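Local coordinates for thermostable monoacylglycerol lipase (Bacillus, PDB 4LHE), which probably hydrolyses monoacylglycerols to free fatty acid and glycerol, working as a heat-stable serine hydrolase of the alpha/beta hydrolase fold, at residues A179-I184 / Q209-T214; F14-G19 / A42-G47; R67-D72 / L167-R172; D148-D153 / L221-H226; G115-N120 / E239-F244. One frame throughout, in Å; residues are numbered along the deposited sequence.

Contact 1. Residues A179-I184 / Q209-T214; sequences AKLDRI and QGISST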
# COMPACT_ATOMS: atom_id res chain seq x y z
N ALA A 179 -4.12 12.45 10.40
CA ALA A 179 -4.59 13.00 11.67
C ALA A 179 -4.24 12.09 12.85
O ALA A 179 -3.95 12.57 13.95
CB ALA A 179 -6.10 13.22 11.62
N LYS A 180 -4.25 10.79 12.61
CA LYS A 180 -4.11 9.83 13.69
C LYS A 180 -2.75 9.13 13.75
O LYS A 180 -2.67 8.07 14.35
CB LYS A 180 -5.21 8.78 13.60
CG LYS A 180 -6.63 9.32 13.75
CD LYS A 180 -6.91 9.67 15.20
CE LYS A 180 -7.07 11.18 15.40
NZ LYS A 180 -8.49 11.63 15.24
N LEU A 181 -1.70 9.72 13.17
CA LEU A 181 -0.36 9.10 13.18
C LEU A 181 0.14 8.78 14.59
O LEU A 181 0.73 7.72 14.83
CB LEU A 181 0.65 9.99 12.44
CG LEU A 181 0.48 9.98 10.91
CD1 LEU A 181 1.43 10.92 10.20
CD2 LEU A 181 0.64 8.54 10.38
N ASP A 182 -0.13 9.70 15.51
CA ASP A 182 0.26 9.56 16.92
C ASP A 182 -0.23 8.26 17.58
O ASP A 182 0.32 7.83 18.59
CB ASP A 182 -0.28 10.77 17.68
CG ASP A 182 -1.76 10.99 17.44
OD1 ASP A 182 -2.12 11.70 16.46
OD2 ASP A 182 -2.56 10.44 18.22
N ARG A 183 -1.27 7.65 17.00
CA ARG A 183 -1.78 6.36 17.50
C ARG A 183 -0.81 5.20 17.23
O ARG A 183 -0.92 4.14 17.85
CB ARG A 183 -3.13 6.04 16.85
CG ARG A 183 -4.18 7.17 16.87
CD ARG A 183 -5.00 7.19 18.17
NE ARG A 183 -6.20 8.04 18.07
CZ ARG A 183 -6.27 9.30 18.51
NH1 ARG A 183 -5.22 9.88 19.07
NH2 ARG A 183 -7.40 10.00 18.38
N ILE A 184 0.13 5.40 16.30
CA ILE A 184 1.05 4.34 15.90
C ILE A 184 2.27 4.27 16.83
O ILE A 184 3.03 5.23 16.92
CB ILE A 184 1.54 4.54 14.45
CG1 ILE A 184 0.36 4.53 13.47
CG2 ILE A 184 2.50 3.44 14.06
CD1 ILE A 184 0.77 4.81 12.01
N GLN A 209 7.73 11.97 11.61
CA GLN A 209 7.52 12.88 12.73
C GLN A 209 6.21 12.61 13.44
O GLN A 209 6.13 12.71 14.67
CB GLN A 209 7.62 14.35 12.28
CG GLN A 209 8.97 14.75 11.65
CD GLN A 209 10.19 14.51 12.55
OE1 GLN A 209 10.06 14.27 13.76
NE2 GLN A 209 11.39 14.58 11.96
N GLY A 210 5.18 12.22 12.69
CA GLY A 210 3.84 12.07 13.24
C GLY A 210 3.57 10.84 14.09
O GLY A 210 2.65 10.85 14.93
N ILE A 211 4.33 9.76 13.86
CA ILE A 211 4.13 8.55 14.65
C ILE A 211 4.84 8.65 16.00
O ILE A 211 5.85 9.36 16.13
CB ILE A 211 4.64 7.27 13.93
CG1 ILE A 211 6.14 7.39 13.65
CG2 ILE A 211 3.81 7.03 12.65
CD1 ILE A 211 6.72 6.27 12.79
N SER A 212 4.32 7.94 16.98
CA SER A 212 4.89 7.96 18.32
C SER A 212 5.83 6.77 18.54
O SER A 212 6.38 6.59 19.64
CB SER A 212 3.78 7.99 19.36
OG SER A 212 2.92 9.09 19.14
N SER A 213 6.01 5.98 17.48
CA SER A 213 7.00 4.90 17.41
C SER A 213 8.40 5.32 17.90
O SER A 213 8.94 6.33 17.44
CB SER A 213 7.11 4.43 15.96
OG SER A 213 5.84 4.05 15.46
N THR A 214 8.98 4.54 18.80
CA THR A 214 10.31 4.84 19.34
C THR A 214 11.42 4.25 18.46
O THR A 214 12.54 4.76 18.44
CB THR A 214 10.47 4.35 20.81
OG1 THR A 214 10.33 2.92 20.87
CG2 THR A 214 9.41 4.96 21.71

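Contact 2. Residues F14-G19 / A42-G47; sequences FYAENG and AYAKAG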
# COMPACT_ATOMS: atom_id res chain seq x y z
N PHE A 14 -3.19 -13.51 -3.02
CA PHE A 14 -2.21 -14.56 -2.75
C PHE A 14 -2.18 -14.83 -1.25
O PHE A 14 -1.94 -13.92 -0.45
CB PHE A 14 -0.83 -14.15 -3.28
CG PHE A 14 0.30 -15.06 -2.85
CD1 PHE A 14 0.38 -16.36 -3.32
CD2 PHE A 14 1.27 -14.61 -1.98
CE1 PHE A 14 1.42 -17.19 -2.91
CE2 PHE A 14 2.30 -15.44 -1.57
CZ PHE A 14 2.38 -16.73 -2.04
N TYR A 15 -2.45 -16.08 -0.88
CA TYR A 15 -2.37 -16.52 0.51
C TYR A 15 -1.39 -17.68 0.65
O TYR A 15 -1.34 -18.56 -0.22
CB TYR A 15 -3.75 -16.96 1.03
CG TYR A 15 -4.82 -15.90 0.87
CD1 TYR A 15 -5.13 -15.05 1.93
CD2 TYR A 15 -5.52 -15.75 -0.32
CE1 TYR A 15 -6.11 -14.08 1.80
CE2 TYR A 15 -6.50 -14.78 -0.46
CZ TYR A 15 -6.79 -13.95 0.61
OH TYR A 15 -7.76 -12.99 0.49
N ALA A 16 -0.60 -17.68 1.73
CA ALA A 16 0.29 -18.81 2.01
C ALA A 16 0.51 -18.96 3.50
O ALA A 16 0.90 -18.00 4.18
CB ALA A 16 1.62 -18.67 1.29
N GLU A 17 0.26 -20.17 4.00
CA GLU A 17 0.38 -20.48 5.41
C GLU A 17 1.59 -21.28 5.87
O GLU A 17 1.63 -22.50 5.75
CB GLU A 17 -0.76 -21.38 5.87
CG GLU A 17 -2.13 -20.81 5.58
CD GLU A 17 -3.17 -21.32 6.57
OE1 GLU A 17 -2.77 -21.83 7.64
OE2 GLU A 17 -4.37 -21.20 6.27
N ASN A 18 2.57 -20.56 6.39
CA ASN A 18 3.81 -21.17 6.85
C ASN A 18 4.21 -21.22 8.31
O ASN A 18 4.01 -22.25 8.96
CB ASN A 18 4.90 -20.42 6.09
CG ASN A 18 4.87 -20.70 4.60
OD1 ASN A 18 4.86 -21.86 4.17
ND2 ASN A 18 4.82 -19.64 3.79
N GLY A 19 4.75 -20.13 8.85
CA GLY A 19 5.16 -20.11 10.24
C GLY A 19 4.25 -19.10 10.91
O GLY A 19 3.42 -18.46 10.25
N ALA A 42 8.63 -13.82 -2.02
CA ALA A 42 9.88 -13.83 -1.24
C ALA A 42 9.71 -14.00 0.28
O ALA A 42 10.52 -14.70 0.91
CB ALA A 42 10.72 -12.60 -1.54
N TYR A 43 8.68 -13.38 0.87
CA TYR A 43 8.48 -13.53 2.33
C TYR A 43 7.93 -14.93 2.68
O TYR A 43 8.28 -15.50 3.72
CB TYR A 43 7.57 -12.42 2.90
CG TYR A 43 8.03 -11.00 2.60
CD1 TYR A 43 9.37 -10.71 2.34
CD2 TYR A 43 7.12 -9.95 2.56
CE1 TYR A 43 9.78 -9.40 2.05
CE2 TYR A 43 7.52 -8.66 2.28
CZ TYR A 43 8.85 -8.39 2.03
OH TYR A 43 9.22 -7.09 1.74
N ALA A 44 7.08 -15.45 1.81
CA ALA A 44 6.56 -16.81 1.96
C ALA A 44 7.70 -17.83 1.89
O ALA A 44 7.76 -18.77 2.69
CB ALA A 44 5.52 -17.08 0.89
N LYS A 45 8.61 -17.64 0.94
CA LYS A 45 9.77 -18.52 0.83
C LYS A 45 10.70 -18.42 2.06
O LYS A 45 11.36 -19.40 2.45
CB LYS A 45 10.53 -18.27 -0.48
CG LYS A 45 11.86 -19.03 -0.59
CD LYS A 45 11.66 -20.57 -0.57
CE LYS A 45 12.66 -21.30 0.34
NZ LYS A 45 14.08 -21.17 -0.13
N ALA A 46 10.74 -17.26 2.71
CA ALA A 46 11.56 -17.13 3.90
C ALA A 46 10.88 -17.73 5.14
O ALA A 46 11.45 -17.71 6.21
CB ALA A 46 11.89 -15.69 4.15
N GLY A 47 9.65 -18.22 5.00
CA GLY A 47 9.00 -18.90 6.12
C GLY A 47 7.79 -18.20 6.71
O GLY A 47 7.16 -18.72 7.63

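Contact 3. Residues R67-D72 / L167-R172; sequences RTTFHD and LLQLAR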
# COMPACT_ATOMS: atom_id res chain seq x y z
N ARG A 67 -17.75 2.74 -7.55
CA ARG A 67 -18.82 2.64 -6.55
C ARG A 67 -18.33 2.31 -5.13
O ARG A 67 -19.09 2.42 -4.17
CB ARG A 67 -19.93 1.67 -7.00
CG ARG A 67 -19.56 0.19 -6.99
CD ARG A 67 -20.81 -0.72 -6.98
NE ARG A 67 -21.40 -0.93 -8.31
CZ ARG A 67 -22.60 -1.47 -8.53
NH1 ARG A 67 -23.37 -1.85 -7.51
NH2 ARG A 67 -23.04 -1.63 -9.77
N THR A 68 -17.05 1.92 -5.00
CA THR A 68 -16.48 1.64 -3.69
C THR A 68 -16.14 2.92 -2.94
O THR A 68 -15.89 3.96 -3.55
CB THR A 68 -15.20 0.80 -3.77
OG1 THR A 68 -14.16 1.56 -4.41
CG2 THR A 68 -15.45 -0.48 -4.52
N THR A 69 -16.12 2.82 -1.61
CA THR A 69 -15.67 3.91 -0.76
C THR A 69 -14.36 3.47 -0.12
O THR A 69 -14.02 2.29 -0.17
CB THR A 69 -16.68 4.18 0.37
OG1 THR A 69 -16.60 3.11 1.33
CG2 THR A 69 -18.10 4.27 -0.19
N PHE A 70 -13.64 4.40 0.51
CA PHE A 70 -12.44 4.01 1.27
C PHE A 70 -12.79 3.06 2.41
O PHE A 70 -11.96 2.25 2.84
CB PHE A 70 -11.63 5.24 1.75
CG PHE A 70 -12.17 5.89 3.00
CD1 PHE A 70 -11.73 5.49 4.26
CD2 PHE A 70 -13.07 6.93 2.92
CE1 PHE A 70 -12.20 6.11 5.41
CE2 PHE A 70 -13.55 7.55 4.06
CZ PHE A 70 -13.11 7.15 5.30
N HIS A 71 -14.03 3.13 2.89
CA HIS A 71 -14.49 2.17 3.89
C HIS A 71 -14.45 0.73 3.35
O HIS A 71 -14.17 -0.21 4.11
CB HIS A 71 -15.89 2.53 4.40
CG HIS A 71 -15.95 3.85 5.12
ND1 HIS A 71 -15.15 4.13 6.21
CD2 HIS A 71 -16.71 4.95 4.91
CE1 HIS A 71 -15.41 5.36 6.63
NE2 HIS A 71 -16.34 5.88 5.86
N ASP A 72 -14.71 0.56 2.06
CA ASP A 72 -14.61 -0.76 1.44
C ASP A 72 -13.15 -1.27 1.42
O ASP A 72 -12.89 -2.45 1.66
CB ASP A 72 -15.17 -0.74 0.00
CG ASP A 72 -16.69 -0.53 -0.04
OD1 ASP A 72 -17.40 -1.05 0.83
OD2 ASP A 72 -17.16 0.16 -0.97
N LEU A 167 -11.05 9.45 -6.13
CA LEU A 167 -10.06 10.40 -5.64
C LEU A 167 -10.54 11.10 -4.38
O LEU A 167 -9.75 11.31 -3.46
CB LEU A 167 -9.69 11.41 -6.72
CG LEU A 167 -8.87 10.80 -7.85
CD1 LEU A 167 -8.70 11.80 -8.96
CD2 LEU A 167 -7.51 10.38 -7.32
N LEU A 168 -11.82 11.45 -4.35
CA LEU A 168 -12.41 12.08 -3.17
C LEU A 168 -12.26 11.15 -1.98
O LEU A 168 -11.88 11.59 -0.88
CB LEU A 168 -13.90 12.38 -3.40
CG LEU A 168 -14.36 13.74 -3.95
CD1 LEU A 168 -13.27 14.79 -3.88
CD2 LEU A 168 -14.91 13.62 -5.35
N GLN A 169 -12.54 9.87 -2.21
CA GLN A 169 -12.47 8.86 -1.16
C GLN A 169 -11.05 8.73 -0.63
O GLN A 169 -10.82 8.65 0.59
CB GLN A 169 -12.95 7.50 -1.68
CG GLN A 169 -14.45 7.44 -1.98
CD GLN A 169 -15.29 7.38 -0.72
OE1 GLN A 169 -14.84 6.89 0.32
NE2 GLN A 169 -16.53 7.86 -0.80
N LEU A 170 -10.10 8.74 -1.56
CA LEU A 170 -8.67 8.66 -1.26
C LEU A 170 -8.16 9.84 -0.41
O LEU A 170 -7.32 9.67 0.48
CB LEU A 170 -7.88 8.59 -2.56
CG LEU A 170 -6.36 8.62 -2.39
CD1 LEU A 170 -5.90 7.47 -1.48
CD2 LEU A 170 -5.66 8.58 -3.73
N ALA A 171 -8.66 11.04 -0.72
CA ALA A 171 -8.28 12.23 0.03
C ALA A 171 -8.82 12.14 1.46
O ALA A 171 -8.15 12.56 2.41
CB ALA A 171 -8.82 13.48 -0.66
N ARG A 172 -10.02 11.59 1.61
CA ARG A 172 -10.61 11.39 2.93
C ARG A 172 -9.86 10.36 3.77
O ARG A 172 -9.68 10.55 4.97
CB ARG A 172 -12.07 10.98 2.80
CG ARG A 172 -12.99 12.10 2.36
CD ARG A 172 -14.39 11.91 2.90
NE ARG A 172 -15.12 10.87 2.19
CZ ARG A 172 -16.11 10.15 2.72
NH1 ARG A 172 -16.48 10.35 3.98
NH2 ARG A 172 -16.71 9.22 1.99

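Contact 4. Residues D148-D153 / L221-H226; sequences DLKNPD and LRNSYH. With SO4 (sulfate ion), chain D.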
# COMPACT_ATOMS: atom_id res chain seq x y z
N ASP A 148 4.53 5.33 -13.10
CA ASP A 148 5.81 5.92 -12.72
C ASP A 148 6.73 4.82 -12.25
O ASP A 148 6.90 4.61 -11.04
CB ASP A 148 5.65 6.97 -11.62
CG ASP A 148 6.91 7.77 -11.41
OD1 ASP A 148 7.71 7.89 -12.37
OD2 ASP A 148 7.12 8.30 -10.29
N LEU A 149 7.34 4.13 -13.22
CA LEU A 149 8.21 2.98 -12.98
C LEU A 149 9.42 3.12 -13.88
O LEU A 149 9.28 3.40 -15.08
CB LEU A 149 7.46 1.70 -13.38
CG LEU A 149 7.37 0.51 -12.43
CD1 LEU A 149 6.53 -0.60 -13.09
CD2 LEU A 149 8.73 -0.01 -12.07
N LYS A 150 10.61 2.94 -13.33
CA LYS A 150 11.81 3.16 -14.13
C LYS A 150 12.11 1.97 -15.05
O LYS A 150 12.19 2.13 -16.27
CB LYS A 150 13.01 3.46 -13.23
CG LYS A 150 14.17 4.09 -13.95
CD LYS A 150 15.47 3.77 -13.25
CE LYS A 150 16.10 5.00 -12.63
NZ LYS A 150 17.59 4.87 -12.63
N ASN A 151 12.28 0.79 -14.45
CA ASN A 151 12.47 -0.47 -15.17
C ASN A 151 11.37 -0.70 -16.20
O ASN A 151 10.20 -0.82 -15.84
CB ASN A 151 12.50 -1.60 -14.14
CG ASN A 151 12.89 -2.94 -14.73
OD1 ASN A 151 13.23 -3.05 -15.92
ND2 ASN A 151 12.85 -3.98 -13.90
N PRO A 152 11.74 -0.74 -17.49
CA PRO A 152 10.77 -0.83 -18.59
C PRO A 152 10.34 -2.26 -18.89
O PRO A 152 9.43 -2.45 -19.70
CB PRO A 152 11.56 -0.28 -19.78
CG PRO A 152 12.94 -0.76 -19.51
CD PRO A 152 13.12 -0.72 -18.00
N ASP A 153 10.97 -3.25 -18.26
CA ASP A 153 10.64 -4.65 -18.54
C ASP A 153 9.58 -5.23 -17.60
O ASP A 153 9.30 -6.43 -17.63
CB ASP A 153 11.88 -5.54 -18.49
CG ASP A 153 12.96 -5.09 -19.46
OD1 ASP A 153 12.61 -4.51 -20.52
OD2 ASP A 153 14.15 -5.33 -19.17
N LEU A 221 15.45 5.03 -1.48
CA LEU A 221 15.57 4.16 -2.63
C LEU A 221 16.05 5.00 -3.80
O LEU A 221 15.32 5.87 -4.29
CB LEU A 221 14.22 3.50 -2.95
CG LEU A 221 13.63 2.64 -1.83
CD1 LEU A 221 12.24 2.09 -2.20
CD2 LEU A 221 14.59 1.48 -1.49
N ARG A 222 17.26 4.72 -4.27
CA ARG A 222 17.94 5.62 -5.21
C ARG A 222 17.75 5.31 -6.69
O ARG A 222 17.99 6.18 -7.54
CB ARG A 222 19.43 5.69 -4.87
CG ARG A 222 19.84 7.00 -4.21
CD ARG A 222 20.40 6.84 -2.79
NE ARG A 222 20.24 8.11 -2.08
CZ ARG A 222 20.83 8.44 -0.94
NH1 ARG A 222 21.66 7.59 -0.34
NH2 ARG A 222 20.58 9.62 -0.39
N ASN A 223 17.32 4.09 -7.01
CA ASN A 223 17.18 3.68 -8.41
C ASN A 223 15.73 3.31 -8.77
O ASN A 223 15.50 2.47 -9.64
CB ASN A 223 18.11 2.49 -8.71
CG ASN A 223 18.45 2.37 -10.20
OD1 ASN A 223 18.23 3.30 -10.99
ND2 ASN A 223 18.99 1.21 -10.58
N SER A 224 14.76 3.94 -8.13
CA SER A 224 13.36 3.59 -8.35
C SER A 224 12.48 4.80 -8.42
O SER A 224 12.71 5.78 -7.73
CB SER A 224 12.85 2.70 -7.22
OG SER A 224 13.50 1.45 -7.21
N TYR A 225 11.43 4.72 -9.23
CA TYR A 225 10.39 5.72 -9.18
C TYR A 225 9.25 5.18 -8.31
O TYR A 225 9.41 4.15 -7.63
CB TYR A 225 9.78 5.98 -10.55
CG TYR A 225 10.74 6.53 -11.59
CD1 TYR A 225 11.94 7.13 -11.21
CD2 TYR A 225 10.44 6.44 -12.94
CE1 TYR A 225 12.82 7.62 -12.18
CE2 TYR A 225 11.30 6.93 -13.91
CZ TYR A 225 12.48 7.52 -13.52
OH TYR A 225 13.33 8.01 -14.49
N HIS A 226 8.11 5.85 -8.35
CA HIS A 226 7.00 5.54 -7.45
C HIS A 226 6.70 4.08 -7.16
O HIS A 226 6.56 3.68 -6.00
CB HIS A 226 5.72 6.20 -7.94
CG HIS A 226 4.57 6.04 -7.00
ND1 HIS A 226 4.65 6.40 -5.67
CD2 HIS A 226 3.31 5.59 -7.19
CE1 HIS A 226 3.48 6.18 -5.09
NE2 HIS A 226 2.66 5.68 -5.99
S SO4 D . -0.77 4.06 -6.14
O1 SO4 D . -1.85 3.83 -7.10
O2 SO4 D . 0.18 2.94 -6.20
O3 SO4 D . -0.07 5.29 -6.50
O4 SO4 D . -1.38 4.22 -4.82

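Contact 5. Residues G115-N120 / E239-F244; sequences GIVPIN and ERSLEF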
# COMPACT_ATOMS: atom_id res chain seq x y z
N GLY A 115 4.90 -4.38 13.77
CA GLY A 115 5.71 -3.48 12.95
C GLY A 115 5.11 -3.16 11.60
O GLY A 115 4.28 -3.92 11.08
N ILE A 116 5.53 -2.04 11.01
CA ILE A 116 5.02 -1.64 9.70
C ILE A 116 6.11 -1.24 8.72
O ILE A 116 7.13 -0.68 9.11
CB ILE A 116 3.97 -0.51 9.78
CG1 ILE A 116 4.53 0.72 10.53
CG2 ILE A 116 2.67 -1.02 10.42
CD1 ILE A 116 3.52 1.84 10.63
N VAL A 117 5.87 -1.55 7.45
CA VAL A 117 6.80 -1.17 6.39
C VAL A 117 6.08 -0.44 5.23
O VAL A 117 5.78 -1.02 4.18
CB VAL A 117 7.63 -2.39 5.87
CG1 VAL A 117 8.71 -1.93 4.91
CG2 VAL A 117 8.29 -3.12 7.03
N PRO A 118 5.76 0.85 5.44
CA PRO A 118 5.12 1.61 4.37
C PRO A 118 6.13 1.97 3.28
O PRO A 118 7.27 2.30 3.60
CB PRO A 118 4.63 2.88 5.09
CG PRO A 118 5.52 3.01 6.30
CD PRO A 118 5.87 1.61 6.71
N ILE A 119 5.73 1.90 2.01
CA ILE A 119 6.65 2.20 0.91
C ILE A 119 6.01 3.29 0.07
O ILE A 119 4.93 3.07 -0.49
CB ILE A 119 6.83 0.97 0.00
CG1 ILE A 119 7.28 -0.25 0.82
CG2 ILE A 119 7.78 1.27 -1.14
CD1 ILE A 119 7.41 -1.54 -0.00
N ASN A 120 6.66 4.44 -0.05
CA ASN A 120 6.07 5.59 -0.75
C ASN A 120 4.62 5.89 -0.34
O ASN A 120 3.78 6.26 -1.17
CB ASN A 120 6.16 5.41 -2.27
CG ASN A 120 7.58 5.58 -2.79
OD1 ASN A 120 8.40 6.29 -2.19
ND2 ASN A 120 7.88 4.95 -3.91
N GLU A 239 15.09 -7.51 0.94
CA GLU A 239 16.17 -7.89 1.86
C GLU A 239 16.16 -7.04 3.15
O GLU A 239 16.36 -7.57 4.25
CB GLU A 239 17.52 -7.79 1.11
CG GLU A 239 18.79 -7.90 1.95
CD GLU A 239 20.07 -7.82 1.11
OE1 GLU A 239 20.00 -7.44 -0.09
OE2 GLU A 239 21.16 -8.16 1.64
N ARG A 240 15.88 -5.74 3.02
CA ARG A 240 15.78 -4.89 4.20
C ARG A 240 14.54 -5.18 5.03
O ARG A 240 14.56 -5.05 6.26
CB ARG A 240 15.83 -3.40 3.81
CG ARG A 240 17.21 -2.92 3.38
CD ARG A 240 18.11 -2.64 4.59
NE ARG A 240 18.79 -1.36 4.43
CZ ARG A 240 18.62 -0.32 5.24
NH1 ARG A 240 17.80 -0.43 6.28
NH2 ARG A 240 19.27 0.81 5.02
N SER A 241 13.44 -5.56 4.38
CA SER A 241 12.23 -5.89 5.10
C SER A 241 12.40 -7.19 5.90
O SER A 241 11.96 -7.29 7.05
CB SER A 241 11.03 -5.99 4.14
OG SER A 241 10.82 -4.75 3.46
N LEU A 242 13.00 -8.19 5.27
CA LEU A 242 13.26 -9.49 5.91
C LEU A 242 14.12 -9.31 7.15
O LEU A 242 13.88 -9.95 8.18
CB LEU A 242 13.97 -10.41 4.91
CG LEU A 242 12.97 -11.02 3.92
CD1 LEU A 242 13.59 -11.91 2.88
CD2 LEU A 242 11.94 -11.82 4.70
N GLU A 243 15.13 -8.44 7.05
CA GLU A 243 15.99 -8.08 8.17
C GLU A 243 15.14 -7.38 9.25
O GLU A 243 15.25 -7.71 10.44
CB GLU A 243 17.12 -7.18 7.65
CG GLU A 243 17.99 -6.53 8.71
CD GLU A 243 18.87 -5.40 8.17
OE1 GLU A 243 19.26 -4.54 8.98
OE2 GLU A 243 19.16 -5.37 6.95
N PHE A 244 14.27 -6.46 8.83
CA PHE A 244 13.34 -5.79 9.74
C PHE A 244 12.43 -6.80 10.46
O PHE A 244 12.30 -6.77 11.69
CB PHE A 244 12.51 -4.73 9.00
CG PHE A 244 11.48 -4.01 9.86
CD1 PHE A 244 10.13 -4.36 9.80
CD2 PHE A 244 11.85 -2.96 10.70
CE1 PHE A 244 9.18 -3.70 10.56
CE2 PHE A 244 10.90 -2.30 11.47
CZ PHE A 244 9.56 -2.66 11.40

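Contact 1. Residues A179-I184 / Q209-T214
The flat groups meeting here are peptide units: Ser212 bonds the carbonyl oxygens of Asp182 and Ile184. A chi1 of -57°, placing OG beside its own backbone N, lets the hydroxyl donate to Asp182 O (OG to O 2.9 Å), in the carbonyl plane and on a lone pair. Ser212 N lies 3.0 Å from Ile184 O; the C=O...N angle is 167°, but the N-H itself is bent, 136° at the hydrogen. Leu181 O also receives the CA-H of Ile211, 3.5 Å from CA. Alongside these bonds, Ile211 CG2 sits 3.8 Å from both CB and CD1 of Ile184, which also touches Ala107 and Glu108 of helix 98-109. A beta carbon on Gly210 would clash with Leu181 CD1. Within this alpha/beta hydrolase fold, the 3-10 turn before strand 188-193 thus joins the end of helix 202-210. The bonds across use backbone carbonyls, the rest is apolar packing, and the Arg183-Asp182 salt bridge stays within its own segment.

Contact 2. Residues F14-G19 / A42-G47
Ala44 packs its methyl against three residues of the strand 14-16 region. Its CB lies at the edge of the Phe14 ring, near the ring plane, 4.3 Å from CZ; it is 4.2 Å from Ala16 CB and 3.9 Å from Asn18 ND2. Phe14 and Ala16, alternate residues of one strand, both turn their side chains to the helix. This is an edge strand of the central sheet of an alpha/beta hydrolase, paired antiparallel with 49-52, and helix 37-45 ends beside it. Gly47 closes that helix with a Schellman motif: its phi is +113°, and Gly47 N reaches back to Ala44 O at 3.0 Å. Asn18 lies over this helix end, with CB 3.2 Å from Gly47 O. A chi1 of -67°, placing CG beside its own backbone N, brings the amide across to the last turn. Although Asn18 ND2 is 3.3 Å from Ala44 O, the angle is too poor for a hydrogen bond; Asn18 ND2 donates one to Tyr48 O instead.

Contact 3. Residues R67-D72 / L167-R172
Phe70 opens helix 70-87 directly beside Gln169 of helix 164-179, the two CA atoms 5.4 Å apart. The Gln169 chain, bent at chi2 (-74°), brings OE1 to Phe70 N at 2.8 Å. The N-H points well at the oxygen (164°) but stands 40° out of the amide's carbonyl plane, not on a lone pair. The same OE1 lies 3.1 Å from Phe70 CD2, near the ring plane. Next to it, Thr69 and Asp72 form a capping box: Thr69 OG1 accepts from Asp72 N at 3.3 Å, and Thr69 N donates to Asp72 OD2 at 2.9 Å. The Phe70 ring stands upright on Arg172, its CE2 3.9 Å from CZ over the centre of one guanidinium face, while His71 CG sits over the centre of one Phe70 ring face. Leu173 and Gln176 of helix 164-179 also touch Phe70. Helix 164-179 belongs to the excursion between strands 115-119 and 188-193, where alpha/beta hydrolases commonly insert their cap. Chemically, a first-turn N-H, which lacks an acceptor within its own helix, finds one on the other helix. The aromatic edge turned to the guanidinium suggests packing more than a cation-pi pairing, which would use the ring face.

Contact 4. Residues D148-D153 / L221-H226
This is a loop-to-loop surface contact: Asp148, Lys150 and their neighbours, from the loop between strands 141-143 and 161-163, pack on Asn223, Tyr225 and His226 after strand 216-221. Lys150 lays its methylenes over one face of the Tyr225 ring, a CH-pi contact with CB 3.9 Å from the centroid and 9° off the normal. Asp148 OD2 accepts from His226 N at 3.3 Å, from 70° out of the carboxylate plane, while its OD1 bonds to His197 ND1. A chi1 of -174° swings the His226 ring away from Asp148, and NE2 donates to sulfate O3 at 2.8 Å. His226, its ND1 hydrogen-bonded to Asp196 OD2, is the probable histidine of a Ser97-His226-Asp196 triad, and the sulfate, probably from the crystallisation liquor, also bonds Ser97 OG, Phe29 N and Thr30 N, consistent with an anion lodged in the active site. With an alanine in place of Tyr225, the Lys150 chain would probably lose the ring that fixes its course, and His197 its edge-to-face partner. Asp231 bridges the two loops, accepting from Tyr225 N, Lys150 N and Asn151 N. At the far end of the Lys150 chain, NZ and Asn223 OD1 are modelled only 2.4 Å apart, a length too short to trust.

Contact 5. Residues G115-N120 / E239-F244
Apolar packing leads here, centred on Val117 and Phe244. Val117 CG2 is 3.5 Å from Phe244 CD1 and 3.7 Å from CE1, and the two side chains run antiparallel alongside one another. Val117 divides its methyls: with chi1 at -172°, CG2 goes to the ring and CG1 to Ser241, 3.8 Å from OG. Phe244, its CG trans to the backbone N (chi1 178°), reaches out from the helix to the backbone of the strand. There Gly115 CA meets the ring edge, 4.2 Å from CE1. A beta carbon on Gly115 would be tight against that same CE1, so the ring edge leaves little space for a side chain there. The segments of strand 115-119 and helix 239-244 run nearly antiparallel at 165°, their axes 10.1 Å apart. They join the central sheet of the alpha/beta hydrolase fold to its C-terminal helix, while Ile116 points to the other face of the sheet and touches helix 98-109. Cutting Phe244 back to an alanine is likely to open a gap beside Val117 CG2 and Gly115 and strip Pro187 and Leu189 of a shared neighbour. As for polar contacts, no hydrogen bond crosses. The Ser241 hydroxyl turns to Ile237 O, one turn back in its own helix, and Ile116 O merely lies 3.9 Å from Phe244 CZ.

Contact 5 is the hub, touching three of the others. Ile116 CD1 packs on Ile184 CG2 of contact 1 at 3.9 Å, and Ser241 CB lies 3.2 Å from Tyr43 OH of contact 2. Asn120 ND2 is 2.8 Å from His226 O of contact 4, a probable hydrogen bond tying the end of the strand to the loop of the likely catalytic histidine. Contacts 2 and 5 reach the same sheet, their centres about 15 Å apart. Contact 3 touches none of the rest: its nearest atoms are about 8 Å from contact 1 and about 9 Å from contact 4. Yet its Leu167 leans on Phe29, whose amide helps hold the sulfate that His226 binds.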